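Local coordinates for protein putative NAD(P)H-dependent FMN-containing oxidoreductase YwqN (Bacillus subtilis, PDB 1RLI) that probably works as an FMN-containing, NAD(P)H-dependent oxidoreductase of the SsuE family, with a flavodoxin-like fold and a four-subunit assembly, at residues F84-T89 with L133-Q138; V120-G125 with Y153-G158. All blocks are in the same frame, centred on the assembly; numbering follows the deposited sequence.

Interaction 1 of 2, residues F84-T89 with L133-Q138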
ATOM      1  N   PHE D  84      -5.898  -0.159  12.524  1.00 17.39           N
ATOM      2  CA  PHE D  84      -5.573  -0.022  11.102  1.00 15.76           C
ATOM      3  C   PHE D  84      -6.081  -1.151  10.222  1.00 16.77           C
ATOM      4  O   PHE D  84      -5.620  -1.359   9.089  1.00 16.19           O
ATOM      5  CB  PHE D  84      -4.055   0.171  10.969  1.00 15.32           C
ATOM      6  CG  PHE D  84      -3.544   1.291  11.824  1.00 15.66           C
ATOM      7  CD1 PHE D  84      -3.751   2.617  11.452  1.00 16.67           C
ATOM      8  CD2 PHE D  84      -2.990   1.017  13.073  1.00 18.70           C
ATOM      9  CE1 PHE D  84      -3.421   3.662  12.322  1.00 20.51           C
ATOM     10  CE2 PHE D  84      -2.665   2.039  13.938  1.00 17.49           C
ATOM     11  CZ  PHE D  84      -2.883   3.371  13.562  1.00 16.59           C
ATOM     12  N   GLY D  85      -7.066  -1.870  10.746  1.00 16.33           N
ATOM     13  CA  GLY D  85      -7.661  -2.963   9.990  1.00 15.25           C
ATOM     14  C   GLY D  85      -9.165  -2.916  10.141  1.00 16.32           C
ATOM     15  O   GLY D  85      -9.700  -1.955  10.672  1.00 16.48           O
ATOM     16  N   MET D  86      -9.861  -3.953   9.683  1.00 15.40           N
ATOM     17  CA  MET D  86     -11.309  -3.964   9.818  1.00 15.98           C
ATOM     18  C   MET D  86     -11.690  -4.383  11.241  1.00 15.73           C
ATOM     19  O   MET D  86     -10.826  -4.641  12.074  1.00 15.14           O
ATOM     20  CB  MET D  86     -11.922  -4.913   8.784  1.00 17.56           C
ATOM     21  CG  MET D  86     -11.504  -6.369   8.950  1.00 18.89           C
ATOM     22  SD  MET D  86     -12.079  -7.404   7.573  1.00 18.03           S
ATOM     23  CE  MET D  86     -10.790  -6.991   6.322  1.00 18.63           C
ATOM     24  N   SER D  87     -12.980  -4.470  11.516  1.00 15.90           N
ATOM     25  CA  SER D  87     -13.416  -4.862  12.849  1.00 15.68           C
ATOM     26  C   SER D  87     -13.199  -6.357  13.104  1.00 16.78           C
ATOM     27  O   SER D  87     -12.988  -7.127  12.177  1.00 14.21           O
ATOM     28  CB  SER D  87     -14.903  -4.517  13.028  1.00 16.03           C
ATOM     29  OG  SER D  87     -15.726  -5.394  12.286  1.00 14.25           O
ATOM     30  N   GLY D  88     -13.227  -6.761  14.374  1.00 16.02           N
ATOM     31  CA  GLY D  88     -13.077  -8.170  14.684  1.00 17.47           C
ATOM     32  C   GLY D  88     -14.217  -8.959  14.052  1.00 15.75           C
ATOM     33  O   GLY D  88     -14.003 -10.051  13.518  1.00 17.06           O
ATOM     34  N   THR D  89     -15.437  -8.428  14.097  1.00 14.38           N
ATOM     35  CA  THR D  89     -16.555  -9.158  13.504  1.00 15.97           C
ATOM     36  C   THR D  89     -16.430  -9.321  11.996  1.00 15.83           C
ATOM     37  O   THR D  89     -16.690 -10.398  11.475  1.00 15.16           O
ATOM     38  CB  THR D  89     -17.910  -8.498  13.814  1.00 16.22           C
ATOM     39  OG1 THR D  89     -17.895  -7.129  13.396  1.00 18.06           O
ATOM     40  CG2 THR D  89     -18.203  -8.567  15.317  1.00 15.96           C
ATOM     41  N   LEU D 133      -5.337   3.476   4.253  1.00 14.35           N
ATOM     42  CA  LEU D 133      -5.083   2.972   2.894  1.00 14.64           C
ATOM     43  C   LEU D 133      -4.654   1.503   2.858  1.00 14.24           C
ATOM     44  O   LEU D 133      -5.077   0.768   1.974  1.00 12.56           O
ATOM     45  CB  LEU D 133      -4.079   3.874   2.161  1.00 15.33           C
ATOM     46  CG  LEU D 133      -4.597   5.318   1.977  1.00 15.44           C
ATOM     47  CD1 LEU D 133      -3.619   6.139   1.153  1.00 17.79           C
ATOM     48  CD2 LEU D 133      -5.963   5.299   1.302  1.00 17.52           C
ATOM     49  N   PRO D 134      -3.803   1.050   3.804  1.00 14.41           N
ATOM     50  CA  PRO D 134      -3.441  -0.373   3.733  1.00 14.55           C
ATOM     51  C   PRO D 134      -4.701  -1.243   3.811  1.00 13.09           C
ATOM     52  O   PRO D 134      -4.797  -2.275   3.138  1.00 12.99           O
ATOM     53  CB  PRO D 134      -2.549  -0.561   4.955  1.00 13.99           C
ATOM     54  CG  PRO D 134      -1.792   0.738   4.982  1.00 15.21           C
ATOM     55  CD  PRO D 134      -2.908   1.769   4.728  1.00 13.98           C
ATOM     56  N   LEU D 135      -5.661  -0.832   4.634  1.00 10.77           N
ATOM     57  CA  LEU D 135      -6.899  -1.623   4.754  1.00 13.49           C
ATOM     58  C   LEU D 135      -7.653  -1.654   3.414  1.00 11.77           C
ATOM     59  O   LEU D 135      -8.184  -2.679   2.996  1.00 12.91           O
ATOM     60  CB  LEU D 135      -7.818  -1.044   5.860  1.00 13.87           C
ATOM     61  CG  LEU D 135      -9.246  -1.616   5.889  1.00 14.86           C
ATOM     62  CD1 LEU D 135      -9.218  -3.159   6.085  1.00 15.56           C
ATOM     63  CD2 LEU D 135     -10.019  -0.937   7.059  1.00 14.72           C
ATOM     64  N   ILE D 136      -7.728  -0.521   2.742  1.00 11.80           N
ATOM     65  CA  ILE D 136      -8.415  -0.490   1.456  1.00 12.25           C
ATOM     66  C   ILE D 136      -7.674  -1.404   0.481  1.00 13.01           C
ATOM     67  O   ILE D 136      -8.300  -2.103  -0.295  1.00 12.38           O
ATOM     68  CB  ILE D 136      -8.502   0.958   0.900  1.00 11.31           C
ATOM     69  CG1 ILE D 136      -9.331   1.823   1.865  1.00 12.51           C
ATOM     70  CG2 ILE D 136      -9.165   0.972  -0.491  1.00 13.80           C
ATOM     71  CD1 ILE D 136     -10.769   1.295   2.092  1.00 15.89           C
ATOM     72  N   GLN D 137      -6.342  -1.411   0.530  1.00 11.75           N
ATOM     73  CA  GLN D 137      -5.579  -2.279  -0.375  1.00 12.82           C
ATOM     74  C   GLN D 137      -5.763  -3.749  -0.008  1.00 16.02           C
ATOM     75  O   GLN D 137      -5.709  -4.629  -0.871  1.00 15.39           O
ATOM     76  CB  GLN D 137      -4.100  -1.891  -0.361  1.00 16.17           C
ATOM     77  CG  GLN D 137      -3.869  -0.488  -0.889  1.00 20.49           C
ATOM     78  CD  GLN D 137      -2.407  -0.082  -0.821  1.00 25.33           C
ATOM     79  OE1 GLN D 137      -1.858   0.117   0.266  1.00 33.67           O
ATOM     80  NE2 GLN D 137      -1.770   0.029  -1.975  1.00 26.74           N
ATOM     81  N   GLN D 138      -6.009  -4.016   1.269  1.00 13.90           N
ATOM     82  CA  GLN D 138      -6.249  -5.375   1.707  1.00 13.95           C
ATOM     83  C   GLN D 138      -7.598  -5.780   1.108  1.00 15.41           C
ATOM     84  O   GLN D 138      -7.727  -6.874   0.547  1.00 12.47           O
ATOM     85  CB  GLN D 138      -6.299  -5.403   3.240  1.00 15.90           C
ATOM     86  CG  GLN D 138      -6.371  -6.773   3.874  1.00 19.62           C
ATOM     87  CD  GLN D 138      -6.232  -6.653   5.390  1.00 27.91           C
ATOM     88  OE1 GLN D 138      -7.122  -6.124   6.058  1.00 28.96           O
ATOM     89  NE2 GLN D 138      -5.099  -7.105   5.928  1.00 25.52           N
TER
HETATM   90  O   HOH W   1      -4.965   0.633   7.142  1.00 15.79           O
HETATM   91  O   HOH W   2      -7.951  -5.971   8.556  1.00 23.19           O
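The loop that follows strand 74-80 of the flavodoxin-like fold meets the first turns of helix 133-146 here, with L135 lying against the backbone of G85 and M86. Its CG stands anti to the backbone N (chi1 169°), which carries both methyls to the loop: CD1 reaches M86 N at 3.7 Å, and CD2 lies 3.8 Å from G85 C. The bent thioether of M86 crosses L135 at about a right angle, its CE 4.1 Å from L135 CD1.

Two waters bridge the polar groups. One donates to F84 O and accepts from L135 N (3.0 Å), an amide in the first turn of the helix, which the water satisfies. The other accepts from M86 N and donates to Q138 OE1 at 2.6 Å, while Q138 NE2 bonds F84 O of the second subunit. An alanine in place of L135 would probably open a gap against the G85-M86 backbone and leave the M86 methyl without this apolar neighbour. Further along the loop, S87 OG accepts from L90 N and so N-caps helix 88-95. A loop after a parallel strand, packed in this way on a crossover helix, is typical of flavodoxin-like domains.

Interaction 2 of 2, residues V120-G125 with Y153-G158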
ATOM      1  N   VAL D 120     -16.748  -0.342  -0.052  1.00 15.25           N
ATOM      2  CA  VAL D 120     -16.300  -0.338   1.339  1.00 14.28           C
ATOM      3  C   VAL D 120     -16.513   1.034   1.987  1.00 16.31           C
ATOM      4  O   VAL D 120     -16.244   2.059   1.370  1.00 15.64           O
ATOM      5  CB  VAL D 120     -14.780  -0.671   1.447  1.00 14.50           C
ATOM      6  CG1 VAL D 120     -14.294  -0.472   2.890  1.00 16.32           C
ATOM      7  CG2 VAL D 120     -14.515  -2.132   0.991  1.00 13.55           C
ATOM      8  N   ILE D 121     -16.998   1.039   3.224  1.00 15.85           N
ATOM      9  CA  ILE D 121     -17.156   2.277   3.998  1.00 17.25           C
ATOM     10  C   ILE D 121     -16.384   1.976   5.287  1.00 17.39           C
ATOM     11  O   ILE D 121     -16.715   1.019   5.988  1.00 18.03           O
ATOM     12  CB  ILE D 121     -18.632   2.568   4.367  1.00 18.37           C
ATOM     13  CG1 ILE D 121     -19.433   2.868   3.095  1.00 18.20           C
ATOM     14  CG2 ILE D 121     -18.698   3.742   5.331  1.00 20.33           C
ATOM     15  CD1 ILE D 121     -20.914   2.975   3.330  1.00 20.76           C
ATOM     16  N   ALA D 122     -15.352   2.765   5.584  1.00 15.24           N
ATOM     17  CA  ALA D 122     -14.544   2.547   6.781  1.00 15.76           C
ATOM     18  C   ALA D 122     -14.338   3.867   7.512  1.00 17.64           C
ATOM     19  O   ALA D 122     -14.019   4.895   6.904  1.00 17.64           O
ATOM     20  CB  ALA D 122     -13.186   1.933   6.410  1.00 19.09           C
ATOM     21  N   VAL D 123     -14.526   3.830   8.818  1.00 17.78           N
ATOM     22  CA  VAL D 123     -14.398   5.037   9.618  1.00 18.06           C
ATOM     23  C   VAL D 123     -13.384   4.822  10.712  1.00 20.49           C
ATOM     24  O   VAL D 123     -13.446   3.822  11.413  1.00 20.08           O
ATOM     25  CB  VAL D 123     -15.756   5.405  10.271  1.00 21.35           C
ATOM     26  CG1 VAL D 123     -15.613   6.700  11.070  1.00 21.18           C
ATOM     27  CG2 VAL D 123     -16.824   5.548   9.205  1.00 23.01           C
ATOM     28  N   GLY D 124     -12.471   5.783  10.865  1.00 21.27           N
ATOM     29  CA  GLY D 124     -11.438   5.692  11.884  1.00 24.56           C
ATOM     30  C   GLY D 124     -11.121   7.063  12.458  1.00 24.95           C
ATOM     31  O   GLY D 124     -11.433   8.078  11.840  1.00 23.54           O
ATOM     32  N   GLY D 125     -10.484   7.099  13.628  1.00 26.48           N
ATOM     33  CA  GLY D 125     -10.172   8.380  14.241  1.00 27.46           C
ATOM     34  C   GLY D 125      -8.723   8.804  14.162  1.00 29.17           C
ATOM     35  O   GLY D 125      -8.334   9.840  14.714  1.00 30.42           O
ATOM     36  N   TYR D 153     -15.139   3.271  -2.498  1.00 15.83           N
ATOM     37  CA  TYR D 153     -15.081   3.239  -1.038  1.00 15.31           C
ATOM     38  C   TYR D 153     -15.131   4.650  -0.509  1.00 16.05           C
ATOM     39  O   TYR D 153     -15.020   5.623  -1.260  1.00 15.20           O
ATOM     40  CB  TYR D 153     -13.776   2.595  -0.551  1.00 15.02           C
ATOM     41  CG  TYR D 153     -12.546   3.367  -0.979  1.00 16.58           C
ATOM     42  CD1 TYR D 153     -12.037   4.421  -0.206  1.00 19.73           C
ATOM     43  CD2 TYR D 153     -11.932   3.081  -2.204  1.00 18.87           C
ATOM     44  CE1 TYR D 153     -10.938   5.172  -0.663  1.00 23.42           C
ATOM     45  CE2 TYR D 153     -10.848   3.817  -2.656  1.00 23.78           C
ATOM     46  CZ  TYR D 153     -10.361   4.851  -1.891  1.00 20.10           C
ATOM     47  OH  TYR D 153      -9.276   5.554  -2.390  1.00 29.24           O
ATOM     48  N   VAL D 154     -15.296   4.745   0.802  1.00 14.54           N
ATOM     49  CA  VAL D 154     -15.281   6.009   1.494  1.00 15.21           C
ATOM     50  C   VAL D 154     -14.494   5.823   2.797  1.00 16.12           C
ATOM     51  O   VAL D 154     -14.725   4.861   3.534  1.00 16.24           O
ATOM     52  CB  VAL D 154     -16.725   6.497   1.847  1.00 19.94           C
ATOM     53  CG1 VAL D 154     -16.637   7.814   2.631  1.00 21.43           C
ATOM     54  CG2 VAL D 154     -17.546   6.683   0.573  1.00 21.65           C
ATOM     55  N   LEU D 155     -13.530   6.709   3.065  1.00 16.54           N
ATOM     56  CA  LEU D 155     -12.779   6.656   4.327  1.00 17.39           C
ATOM     57  C   LEU D 155     -13.269   7.877   5.088  1.00 18.55           C
ATOM     58  O   LEU D 155     -13.120   9.007   4.612  1.00 17.11           O
ATOM     59  CB  LEU D 155     -11.273   6.765   4.092  1.00 18.88           C
ATOM     60  CG  LEU D 155     -10.584   5.486   3.603  1.00 19.43           C
ATOM     61  CD1 LEU D 155      -9.171   5.825   3.115  1.00 18.99           C
ATOM     62  CD2 LEU D 155     -10.516   4.471   4.747  1.00 17.60           C
ATOM     63  N   GLY D 156     -13.869   7.645   6.250  1.00 17.60           N
ATOM     64  CA  GLY D 156     -14.419   8.740   7.034  1.00 21.18           C
ATOM     65  C   GLY D 156     -13.719   8.894   8.362  1.00 22.99           C
ATOM     66  O   GLY D 156     -13.166   7.940   8.893  1.00 21.02           O
ATOM     67  N   GLU D 157     -13.764  10.096   8.921  1.00 25.48           N
ATOM     68  CA  GLU D 157     -13.093  10.356  10.185  1.00 29.20           C
ATOM     69  C   GLU D 157     -14.081  10.458  11.344  1.00 30.53           C
ATOM     70  O   GLU D 157     -15.070  11.186  11.271  1.00 28.89           O
ATOM     71  CB  GLU D 157     -12.273  11.643  10.048  1.00 35.06           C
ATOM     72  CG  GLU D 157     -11.354  11.947  11.205  1.00 41.98           C
ATOM     73  CD  GLU D 157     -10.308  12.974  10.828  1.00 46.81           C
ATOM     74  OE1 GLU D 157     -10.685  14.029  10.270  1.00 49.68           O
ATOM     75  OE2 GLU D 157      -9.109  12.725  11.087  1.00 51.38           O
ATOM     76  N   GLY D 158     -13.805   9.718  12.414  1.00 30.96           N
ATOM     77  CA  GLY D 158     -14.690   9.726  13.559  1.00 34.02           C
ATOM     78  C   GLY D 158     -14.176   8.869  14.692  1.00 37.34           C
ATOM     79  O   GLY D 158     -13.542   7.840  14.459  1.00 35.76           O
TER
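Four backbone hydrogen bonds join V120, A122 and G124 to V154 and G156. V154 N gives to V120 O in the most bent of the four, and A122 N gives to V154 O at 3.0 Å with an almost straight N-H...O angle of 172°. G156 N then binds A122 O at 2.8 Å, lying in the plane of that carbonyl, and G124 N returns to G156 O. A further bond, from G158 N to G124 O, is less certain because the position of this oxygen is doubtful. CA-H...O contacts supplement the pairing, among them V123 CA to G156 O at 3.2 Å.

Donors and acceptors step from one strand to the other as in parallel beta structure, the strand axes diverging by just 6°. These are the last two strands, 117-124 and 149-157, of the parallel run in a flavodoxin-like Rossmannoid sheet, joined by a crossover through helix 133-146.

On the face bearing V120, A122, Y153 and L155, V120 CB meets Y153 CB at 4.0 Å. The tyrosine ring leads away from the strand pair, and its OH bonds K129 O of the third subunit, a use of the sheet edge that suits a large amphipathic residue. A122 is small enough for L155 to lean over it, CD2 to CB 4.0 Å. I121, V123 and V154 occupy the other face, as beta-branched residues well suited to extended backbone. V123 has CG1 anti to its own nitrogen (chi1 -178°), bringing that methyl to 3.5 Å from G156 O and 3.8 Å from G158 N. Glycine suits the place of G158, where a CB would crowd V123 CG1 at only 3.3 Å.

Overall arrangement
The two interactions lie about 10 Å apart, centre to centre, and their segments alternate along the chain: 84-89, 120-125, 133-138, 153-158. Helix 133-146 ties them together, since it leads into strand 149-157 and spans the crossover between the paired strands of interaction 2. While L135 and Q138 turn to the loop of interaction 1, the opposite flank of the helix rests on the sheet: L133 CD2 packs on L155 CD1 at 3.7 Å, and I136 CD1 on V120 CG1 at 4.0 Å. The helix is thus held between the loop and the face formed by the last two strands, and both contacts also reach the third subunit, so this part of the fold lies beside a subunit interface.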